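BtGH115A (Bacteroides thetaiotaomicron, PDB 5BY3) acts as a family GH115 4-O-methyl-alpha-glucuronidase with specificity for decorated arabinogalactans. Local coordinates at residues Gln274-Arg279 / Val320-Leu325; Leu325-Lys328 / Asp333-Gln336. All blocks are in the same frame, centred on the assembly; numbering follows the deposited sequence.

Contact 1. Residues Gln274-Arg279 / Val320-Leu325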
ATOM      1  N   GLN A 274      -2.124 -18.703  29.022  1.00 53.88           N
ATOM      2  CA  GLN A 274      -1.194 -19.807  28.771  1.00 54.78           C
ATOM      3  C   GLN A 274      -0.751 -19.831  27.314  1.00 53.14           C
ATOM      4  O   GLN A 274       0.430 -19.801  27.030  1.00 55.78           O
ATOM      5  CB  GLN A 274      -1.850 -21.150  29.113  1.00 63.07           C
ATOM      6  CG  GLN A 274      -2.052 -21.424  30.607  1.00 87.07           C
ATOM      7  CD  GLN A 274      -2.580 -22.833  30.913  1.00 90.88           C
ATOM      8  OE1 GLN A 274      -3.306 -23.433  30.111  1.00 99.57           O
ATOM      9  NE2 GLN A 274      -2.207 -23.368  32.077  1.00 87.08           N
ATOM     10  N   PHE A 275      -1.732 -19.918  26.416  1.00 54.83           N
ATOM     11  CA  PHE A 275      -1.605 -19.785  24.959  1.00 50.10           C
ATOM     12  C   PHE A 275      -0.569 -18.718  24.548  1.00 46.64           C
ATOM     13  O   PHE A 275       0.434 -19.039  23.924  1.00 49.22           O
ATOM     14  CB  PHE A 275      -3.020 -19.471  24.406  1.00 49.87           C
ATOM     15  CG  PHE A 275      -3.068 -19.141  22.949  1.00 48.15           C
ATOM     16  CD1 PHE A 275      -2.948 -20.145  21.980  1.00 55.32           C
ATOM     17  CD2 PHE A 275      -3.270 -17.831  22.528  1.00 49.12           C
ATOM     18  CE1 PHE A 275      -3.011 -19.841  20.627  1.00 51.27           C
ATOM     19  CE2 PHE A 275      -3.329 -17.522  21.177  1.00 51.31           C
ATOM     20  CZ  PHE A 275      -3.198 -18.531  20.231  1.00 52.48           C
ATOM     21  N   TRP A 276      -0.806 -17.463  24.928  1.00 47.99           N
ATOM     22  CA  TRP A 276       0.135 -16.350  24.710  1.00 44.85           C
ATOM     23  C   TRP A 276       1.538 -16.644  25.264  1.00 55.18           C
ATOM     24  O   TRP A 276       2.534 -16.520  24.529  1.00 59.51           O
ATOM     25  CB  TRP A 276      -0.410 -15.084  25.362  1.00 42.63           C
ATOM     26  CG  TRP A 276      -1.617 -14.517  24.759  1.00 39.72           C
ATOM     27  CD1 TRP A 276      -2.052 -14.690  23.471  1.00 42.39           C
ATOM     28  CD2 TRP A 276      -2.543 -13.633  25.371  1.00 39.82           C
ATOM     29  NE1 TRP A 276      -3.206 -14.005  23.259  1.00 40.69           N
ATOM     30  CE2 TRP A 276      -3.526 -13.318  24.394  1.00 40.88           C
ATOM     31  CE3 TRP A 276      -2.656 -13.077  26.645  1.00 40.59           C
ATOM     32  CZ2 TRP A 276      -4.610 -12.464  24.652  1.00 42.38           C
ATOM     33  CZ3 TRP A 276      -3.725 -12.212  26.903  1.00 37.31           C
ATOM     34  CH2 TRP A 276      -4.695 -11.919  25.904  1.00 43.68           C
ATOM     35  N   GLU A 277       1.588 -17.081  26.533  1.00 57.56           N
ATOM     36  CA  GLU A 277       2.827 -17.321  27.287  1.00 58.12           C
ATOM     37  C   GLU A 277       3.807 -18.248  26.604  1.00 55.06           C
ATOM     38  O   GLU A 277       5.000 -17.943  26.524  1.00 60.73           O
ATOM     39  CB  GLU A 277       2.518 -17.853  28.689  1.00 67.38           C
ATOM     40  CG  GLU A 277       3.736 -18.356  29.465  1.00 71.65           C
ATOM     41  CD  GLU A 277       3.370 -18.926  30.820  1.00 78.40           C
ATOM     42  OE1 GLU A 277       3.699 -18.278  31.852  1.00 73.47           O
ATOM     43  OE2 GLU A 277       2.742 -20.014  30.836  1.00 77.91           O
ATOM     44  N   ASP A 278       3.319 -19.380  26.119  1.00 53.37           N
ATOM     45  CA  ASP A 278       4.205 -20.366  25.514  1.00 54.44           C
ATOM     46  C   ASP A 278       4.999 -19.734  24.387  1.00 58.09           C
ATOM     47  O   ASP A 278       6.179 -20.032  24.205  1.00 61.45           O
ATOM     48  CB  ASP A 278       3.397 -21.551  25.007  1.00 61.88           C
ATOM     49  CG  ASP A 278       2.687 -22.310  26.126  1.00 65.98           C
ATOM     50  OD1 ASP A 278       2.988 -22.025  27.311  1.00 65.61           O
ATOM     51  OD2 ASP A 278       1.848 -23.205  25.803  1.00 58.84           O
ATOM     52  N   ARG A 279       4.324 -18.830  23.666  1.00 59.64           N
ATOM     53  CA  ARG A 279       4.844 -18.149  22.490  1.00 54.35           C
ATOM     54  C   ARG A 279       5.873 -17.081  22.853  1.00 51.64           C
ATOM     55  O   ARG A 279       6.955 -17.078  22.305  1.00 50.61           O
ATOM     56  CB  ARG A 279       3.680 -17.549  21.681  1.00 49.66           C
ATOM     57  CG  ARG A 279       4.050 -16.527  20.618  1.00 41.23           C
ATOM     58  CD  ARG A 279       4.917 -17.088  19.484  1.00 42.73           C
ATOM     59  NE  ARG A 279       4.572 -18.449  19.094  1.00 40.37           N
ATOM     60  CZ  ARG A 279       3.550 -18.766  18.321  1.00 40.08           C
ATOM     61  NH1 ARG A 279       2.745 -17.819  17.836  1.00 46.07           N
ATOM     62  NH2 ARG A 279       3.325 -20.026  18.026  1.00 35.86           N
ATOM     63  N   VAL A 320      -2.467  -5.407  31.230  1.00 55.47           N
ATOM     64  CA  VAL A 320      -1.711  -5.614  32.463  1.00 58.50           C
ATOM     65  C   VAL A 320      -1.048  -6.982  32.465  1.00 52.94           C
ATOM     66  O   VAL A 320       0.123  -7.091  32.828  1.00 64.07           O
ATOM     67  CB  VAL A 320      -2.573  -5.321  33.739  1.00 62.97           C
ATOM     68  CG1 VAL A 320      -1.840  -5.696  35.013  1.00 60.43           C
ATOM     69  CG2 VAL A 320      -2.980  -3.843  33.809  1.00 58.75           C
ATOM     70  N   ASP A 321      -1.761  -8.004  31.993  1.00 56.29           N
ATOM     71  CA  ASP A 321      -1.197  -9.365  31.915  1.00 56.19           C
ATOM     72  C   ASP A 321      -0.245  -9.549  30.752  1.00 53.79           C
ATOM     73  O   ASP A 321       0.724 -10.332  30.853  1.00 54.09           O
ATOM     74  CB  ASP A 321      -2.270 -10.445  31.772  1.00 65.49           C
ATOM     75  CG  ASP A 321      -3.388 -10.344  32.798  1.00 68.98           C
ATOM     76  OD1 ASP A 321      -3.553  -9.283  33.453  1.00 75.56           O
ATOM     77  OD2 ASP A 321      -4.128 -11.354  32.907  1.00 62.68           O
ATOM     78  N   GLN A 322      -0.549  -8.876  29.640  1.00 45.30           N
ATOM     79  CA  GLN A 322       0.265  -8.976  28.433  1.00 47.42           C
ATOM     80  C   GLN A 322       1.636  -8.333  28.627  1.00 44.45           C
ATOM     81  O   GLN A 322       2.646  -8.957  28.335  1.00 46.56           O
ATOM     82  CB  GLN A 322      -0.445  -8.370  27.225  1.00 45.92           C
ATOM     83  CG  GLN A 322      -1.510  -9.284  26.644  1.00 43.31           C
ATOM     84  CD  GLN A 322      -2.248  -8.637  25.479  1.00 44.23           C
ATOM     85  OE1 GLN A 322      -2.263  -7.413  25.316  1.00 38.95           O
ATOM     86  NE2 GLN A 322      -2.872  -9.467  24.663  1.00 42.97           N
ATOM     87  N   ARG A 323       1.657  -7.106  29.141  1.00 45.42           N
ATOM     88  CA  ARG A 323       2.900  -6.462  29.584  1.00 51.29           C
ATOM     89  C   ARG A 323       3.604  -7.263  30.716  1.00 60.69           C
ATOM     90  O   ARG A 323       4.841  -7.323  30.778  1.00 63.98           O
ATOM     91  CB  ARG A 323       2.637  -5.000  29.967  1.00 47.31           C
ATOM     92  CG  ARG A 323       2.334  -4.147  28.745  1.00 46.54           C
ATOM     93  CD  ARG A 323       1.567  -2.865  28.993  1.00 47.95           C
ATOM     94  NE  ARG A 323       2.373  -1.788  29.599  1.00 57.57           N
ATOM     95  CZ  ARG A 323       3.397  -1.142  29.032  1.00 59.29           C
ATOM     96  NH1 ARG A 323       3.820  -1.433  27.806  1.00 63.80           N
ATOM     97  NH2 ARG A 323       4.019  -0.191  29.705  1.00 58.69           N
ATOM     98  N   GLY A 324       2.800  -7.899  31.572  1.00 61.44           N
ATOM     99  CA  GLY A 324       3.276  -8.887  32.526  1.00 55.82           C
ATOM    100  C   GLY A 324       4.207  -9.924  31.945  1.00 54.93           C
ATOM    101  O   GLY A 324       5.297 -10.131  32.479  1.00 62.02           O
ATOM    102  N   LEU A 325       3.803 -10.587  30.864  1.00 52.46           N
ATOM    103  CA  LEU A 325       4.644 -11.651  30.269  1.00 57.45           C
ATOM    104  C   LEU A 325       5.941 -11.094  29.676  1.00 60.54           C
ATOM    105  O   LEU A 325       6.984 -11.764  29.658  1.00 66.10           O
ATOM    106  CB  LEU A 325       3.907 -12.383  29.149  1.00 53.55           C
ATOM    107  CG  LEU A 325       2.734 -13.265  29.518  1.00 55.69           C
ATOM    108  CD1 LEU A 325       1.610 -13.196  28.458  1.00 51.39           C
ATOM    109  CD2 LEU A 325       3.268 -14.662  29.719  1.00 49.26           C
TER

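Contact 2. Residues Leu325-Lys328 / Asp333-Gln336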
ATOM      1  N   LEU A 325       3.803 -10.587  30.864  1.00 52.46           N
ATOM      2  CA  LEU A 325       4.644 -11.651  30.269  1.00 57.45           C
ATOM      3  C   LEU A 325       5.941 -11.094  29.676  1.00 60.54           C
ATOM      4  O   LEU A 325       6.984 -11.764  29.658  1.00 66.10           O
ATOM      5  CB  LEU A 325       3.907 -12.383  29.149  1.00 53.55           C
ATOM      6  CG  LEU A 325       2.734 -13.265  29.518  1.00 55.69           C
ATOM      7  CD1 LEU A 325       1.610 -13.196  28.458  1.00 51.39           C
ATOM      8  CD2 LEU A 325       3.268 -14.662  29.719  1.00 49.26           C
ATOM      9  N   LEU A 326       5.826  -9.879  29.157  1.00 55.83           N
ATOM     10  CA  LEU A 326       6.924  -9.145  28.571  1.00 54.43           C
ATOM     11  C   LEU A 326       7.963  -8.775  29.634  1.00 56.71           C
ATOM     12  O   LEU A 326       9.160  -9.080  29.421  1.00 52.34           O
ATOM     13  CB  LEU A 326       6.388  -7.927  27.795  1.00 50.77           C
ATOM     14  CG  LEU A 326       5.500  -8.200  26.544  1.00 47.61           C
ATOM     15  CD1 LEU A 326       5.203  -6.898  25.830  1.00 44.32           C
ATOM     16  CD2 LEU A 326       6.095  -9.210  25.565  1.00 43.14           C
ATOM     17  N   GLU A 327       7.507  -8.169  30.758  1.00 53.93           N
ATOM     18  CA  GLU A 327       8.296  -8.053  32.031  1.00 55.06           C
ATOM     19  C   GLU A 327       9.067  -9.330  32.398  1.00 55.60           C
ATOM     20  O   GLU A 327      10.295  -9.307  32.487  1.00 60.29           O
ATOM     21  CB  GLU A 327       7.457  -7.617  33.232  1.00 54.46           C
ATOM     22  CG  GLU A 327       6.883  -6.211  33.131  1.00 64.74           C
ATOM     23  CD  GLU A 327       6.672  -5.505  34.467  1.00 73.38           C
ATOM     24  OE1 GLU A 327       7.227  -5.953  35.502  1.00 81.12           O
ATOM     25  OE2 GLU A 327       5.969  -4.463  34.471  1.00 69.96           O
ATOM     26  N   LYS A 328       8.343 -10.434  32.541  1.00 52.69           N
ATOM     27  CA  LYS A 328       8.895 -11.728  32.932  1.00 58.78           C
ATOM     28  C   LYS A 328       9.821 -12.467  31.918  1.00 61.85           C
ATOM     29  O   LYS A 328      10.789 -13.085  32.358  1.00 68.92           O
ATOM     30  CB  LYS A 328       7.739 -12.628  33.437  1.00 59.88           C
ATOM     31  CG  LYS A 328       8.048 -14.087  33.756  1.00 54.76           C
ATOM     32  CD  LYS A 328       6.790 -14.680  34.358  1.00 67.69           C
ATOM     33  CE  LYS A 328       6.999 -16.051  34.975  1.00 76.32           C
ATOM     34  NZ  LYS A 328       5.830 -16.358  35.842  1.00 74.25           N
ATOM     35  N   ASP A 333      12.382  -3.835  32.170  1.00 74.16           N
ATOM     36  CA  ASP A 333      11.732  -2.565  31.805  1.00 73.62           C
ATOM     37  C   ASP A 333      10.971  -2.787  30.498  1.00 74.98           C
ATOM     38  O   ASP A 333      11.593  -3.115  29.467  1.00 71.49           O
ATOM     39  CB  ASP A 333      12.755  -1.419  31.645  1.00 65.99           C
ATOM     40  CG  ASP A 333      12.091  -0.023  31.498  1.00 70.01           C
ATOM     41  OD1 ASP A 333      10.849   0.100  31.315  1.00 75.50           O
ATOM     42  OD2 ASP A 333      12.831   0.984  31.553  1.00 68.81           O
ATOM     43  N   VAL A 334       9.644  -2.621  30.536  1.00 69.85           N
ATOM     44  CA  VAL A 334       8.807  -2.938  29.346  1.00 66.98           C
ATOM     45  C   VAL A 334       8.808  -1.842  28.291  1.00 60.51           C
ATOM     46  O   VAL A 334       8.563  -2.129  27.120  1.00 57.60           O
ATOM     47  CB  VAL A 334       7.348  -3.443  29.625  1.00 62.70           C
ATOM     48  CG1 VAL A 334       7.355  -4.912  29.976  1.00 67.43           C
ATOM     49  CG2 VAL A 334       6.584  -2.588  30.631  1.00 53.08           C
ATOM     50  N   THR A 335       9.110  -0.615  28.714  1.00 55.11           N
ATOM     51  CA  THR A 335       9.310   0.525  27.814  1.00 55.85           C
ATOM     52  C   THR A 335      10.518   0.307  26.868  1.00 58.30           C
ATOM     53  O   THR A 335      10.727   1.089  25.938  1.00 59.38           O
ATOM     54  CB  THR A 335       9.444   1.868  28.593  1.00 59.66           C
ATOM     55  OG1 THR A 335      10.720   1.931  29.242  1.00 55.85           O
ATOM     56  CG2 THR A 335       8.354   2.017  29.656  1.00 55.94           C
ATOM     57  N   GLN A 336      11.290  -0.758  27.113  1.00 59.51           N
ATOM     58  CA  GLN A 336      12.367  -1.211  26.214  1.00 60.18           C
ATOM     59  C   GLN A 336      11.884  -2.350  25.284  1.00 62.73           C
ATOM     60  O   GLN A 336      12.659  -2.870  24.468  1.00 69.72           O
ATOM     61  CB  GLN A 336      13.679  -1.608  26.981  1.00 60.19           C
ATOM     62  CG  GLN A 336      14.270  -0.633  28.042  1.00 63.34           C
ATOM     63  CD  GLN A 336      14.432   0.847  27.603  1.00 69.40           C
ATOM     64  OE1 GLN A 336      13.620   1.704  27.970  1.00 69.50           O
ATOM     65  NE2 GLN A 336      15.486   1.151  26.835  1.00 71.06           N
TER

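Contact 1. Residues Gln274-Arg279 / Val320-Leu325
Q322 lays the nitrogen of its amide over one face of the W276 indole, with NE2 nearest to CH2 at 3.3 Å and offset toward the rim. The amide plane is tilted 55° from the ring. CG of W276 stands anti to its carbonyl carbon (chi1 -68°), which carries the indole toward helix 308-329. The polar end of the glutamine is held from elsewhere: OE1 of Q322 accepts from the backbone N of G293, a bond that helps to set how the amide is turned. CG of Q322 also lies 3.7 Å from CZ3 of W276.

L325 makes the apolar contacts. Its CD2 packs 3.4 Å from CB of E277, the two side chains crossing at about a right angle, while CD1 lies 4.2 Å from CB of W276. E277 carries its carboxylate onward to the hydroxyl of Y329. With W276 replaced by alanine, the amide of Q322 would probably lose the ring beneath it and a gap would open beside Y265, whose ring also meets the indole.

Segments 274-279 and 320-325, on helices 265-283 and 308-329, run nearly parallel, their axes 24° apart and 10.6 Å from each other at the closest. Strand 290-291 of the TIM-barrel region lies between these helices in the chain.

Contact 2. Residues Leu325-Lys328 / Asp333-Gln336
V334 has the largest share of the surface buried here, and one of its two methyls, CG1, makes the closest contacts with helix 308-329. Its first torsion (-80°) sets CG1 anti to the carbonyl carbon and pointed at the last turns of the helix. There CG1 lies 3.4 Å from the backbone N of E327, so the methyl rests against the main chain itself.

E327 contributes its aliphatic stem as well: CG comes within 3.4 Å of V334 CG1, and the two side chains meet at a slant. From there the chain runs on extended, and OE1 forms a long, weak ion pair with K332, a residue of the link between the two segments. L326, which is buried, offers CB to the same methyl at 3.8 Å; its area of contact is smaller than that of E327.

The backbone around V334 is shaped by an Asx turn. OD1 of D333 accepts from the backbone N of T335 at 3.2 Å and is also bonded to OG1 of T335 at 2.8 Å. Both partners approach from the same face of the carboxylate, well out of its plane.

L326 reaches V280 on helix 265-283, and both L326 and V334 touch Q339 on strand 339-341. The contact thus folds the loop that follows helix 308-329 back on that helix, just before the chain enters the strand.

Both contacts use helix 308-329 and share L325, and their centres are about 11 Å apart. L325 serves contact 1 with its side chain, whereas in contact 2 it opens the helical segment with CB pointing away from the loop. The two also touch directly, V334 CG1 lying 3.6 Å from the backbone O of R323. Together they pack the helix against helix 265-283 and against the loop leading to strand 339-341, a neighbour of strand 290-291 in the parallel eight-stranded sheet. The contacts are peripheral: their centres lie about 31 and 32 Å from the centre of the chain, and neither includes the nickel-site residues L404 and D436.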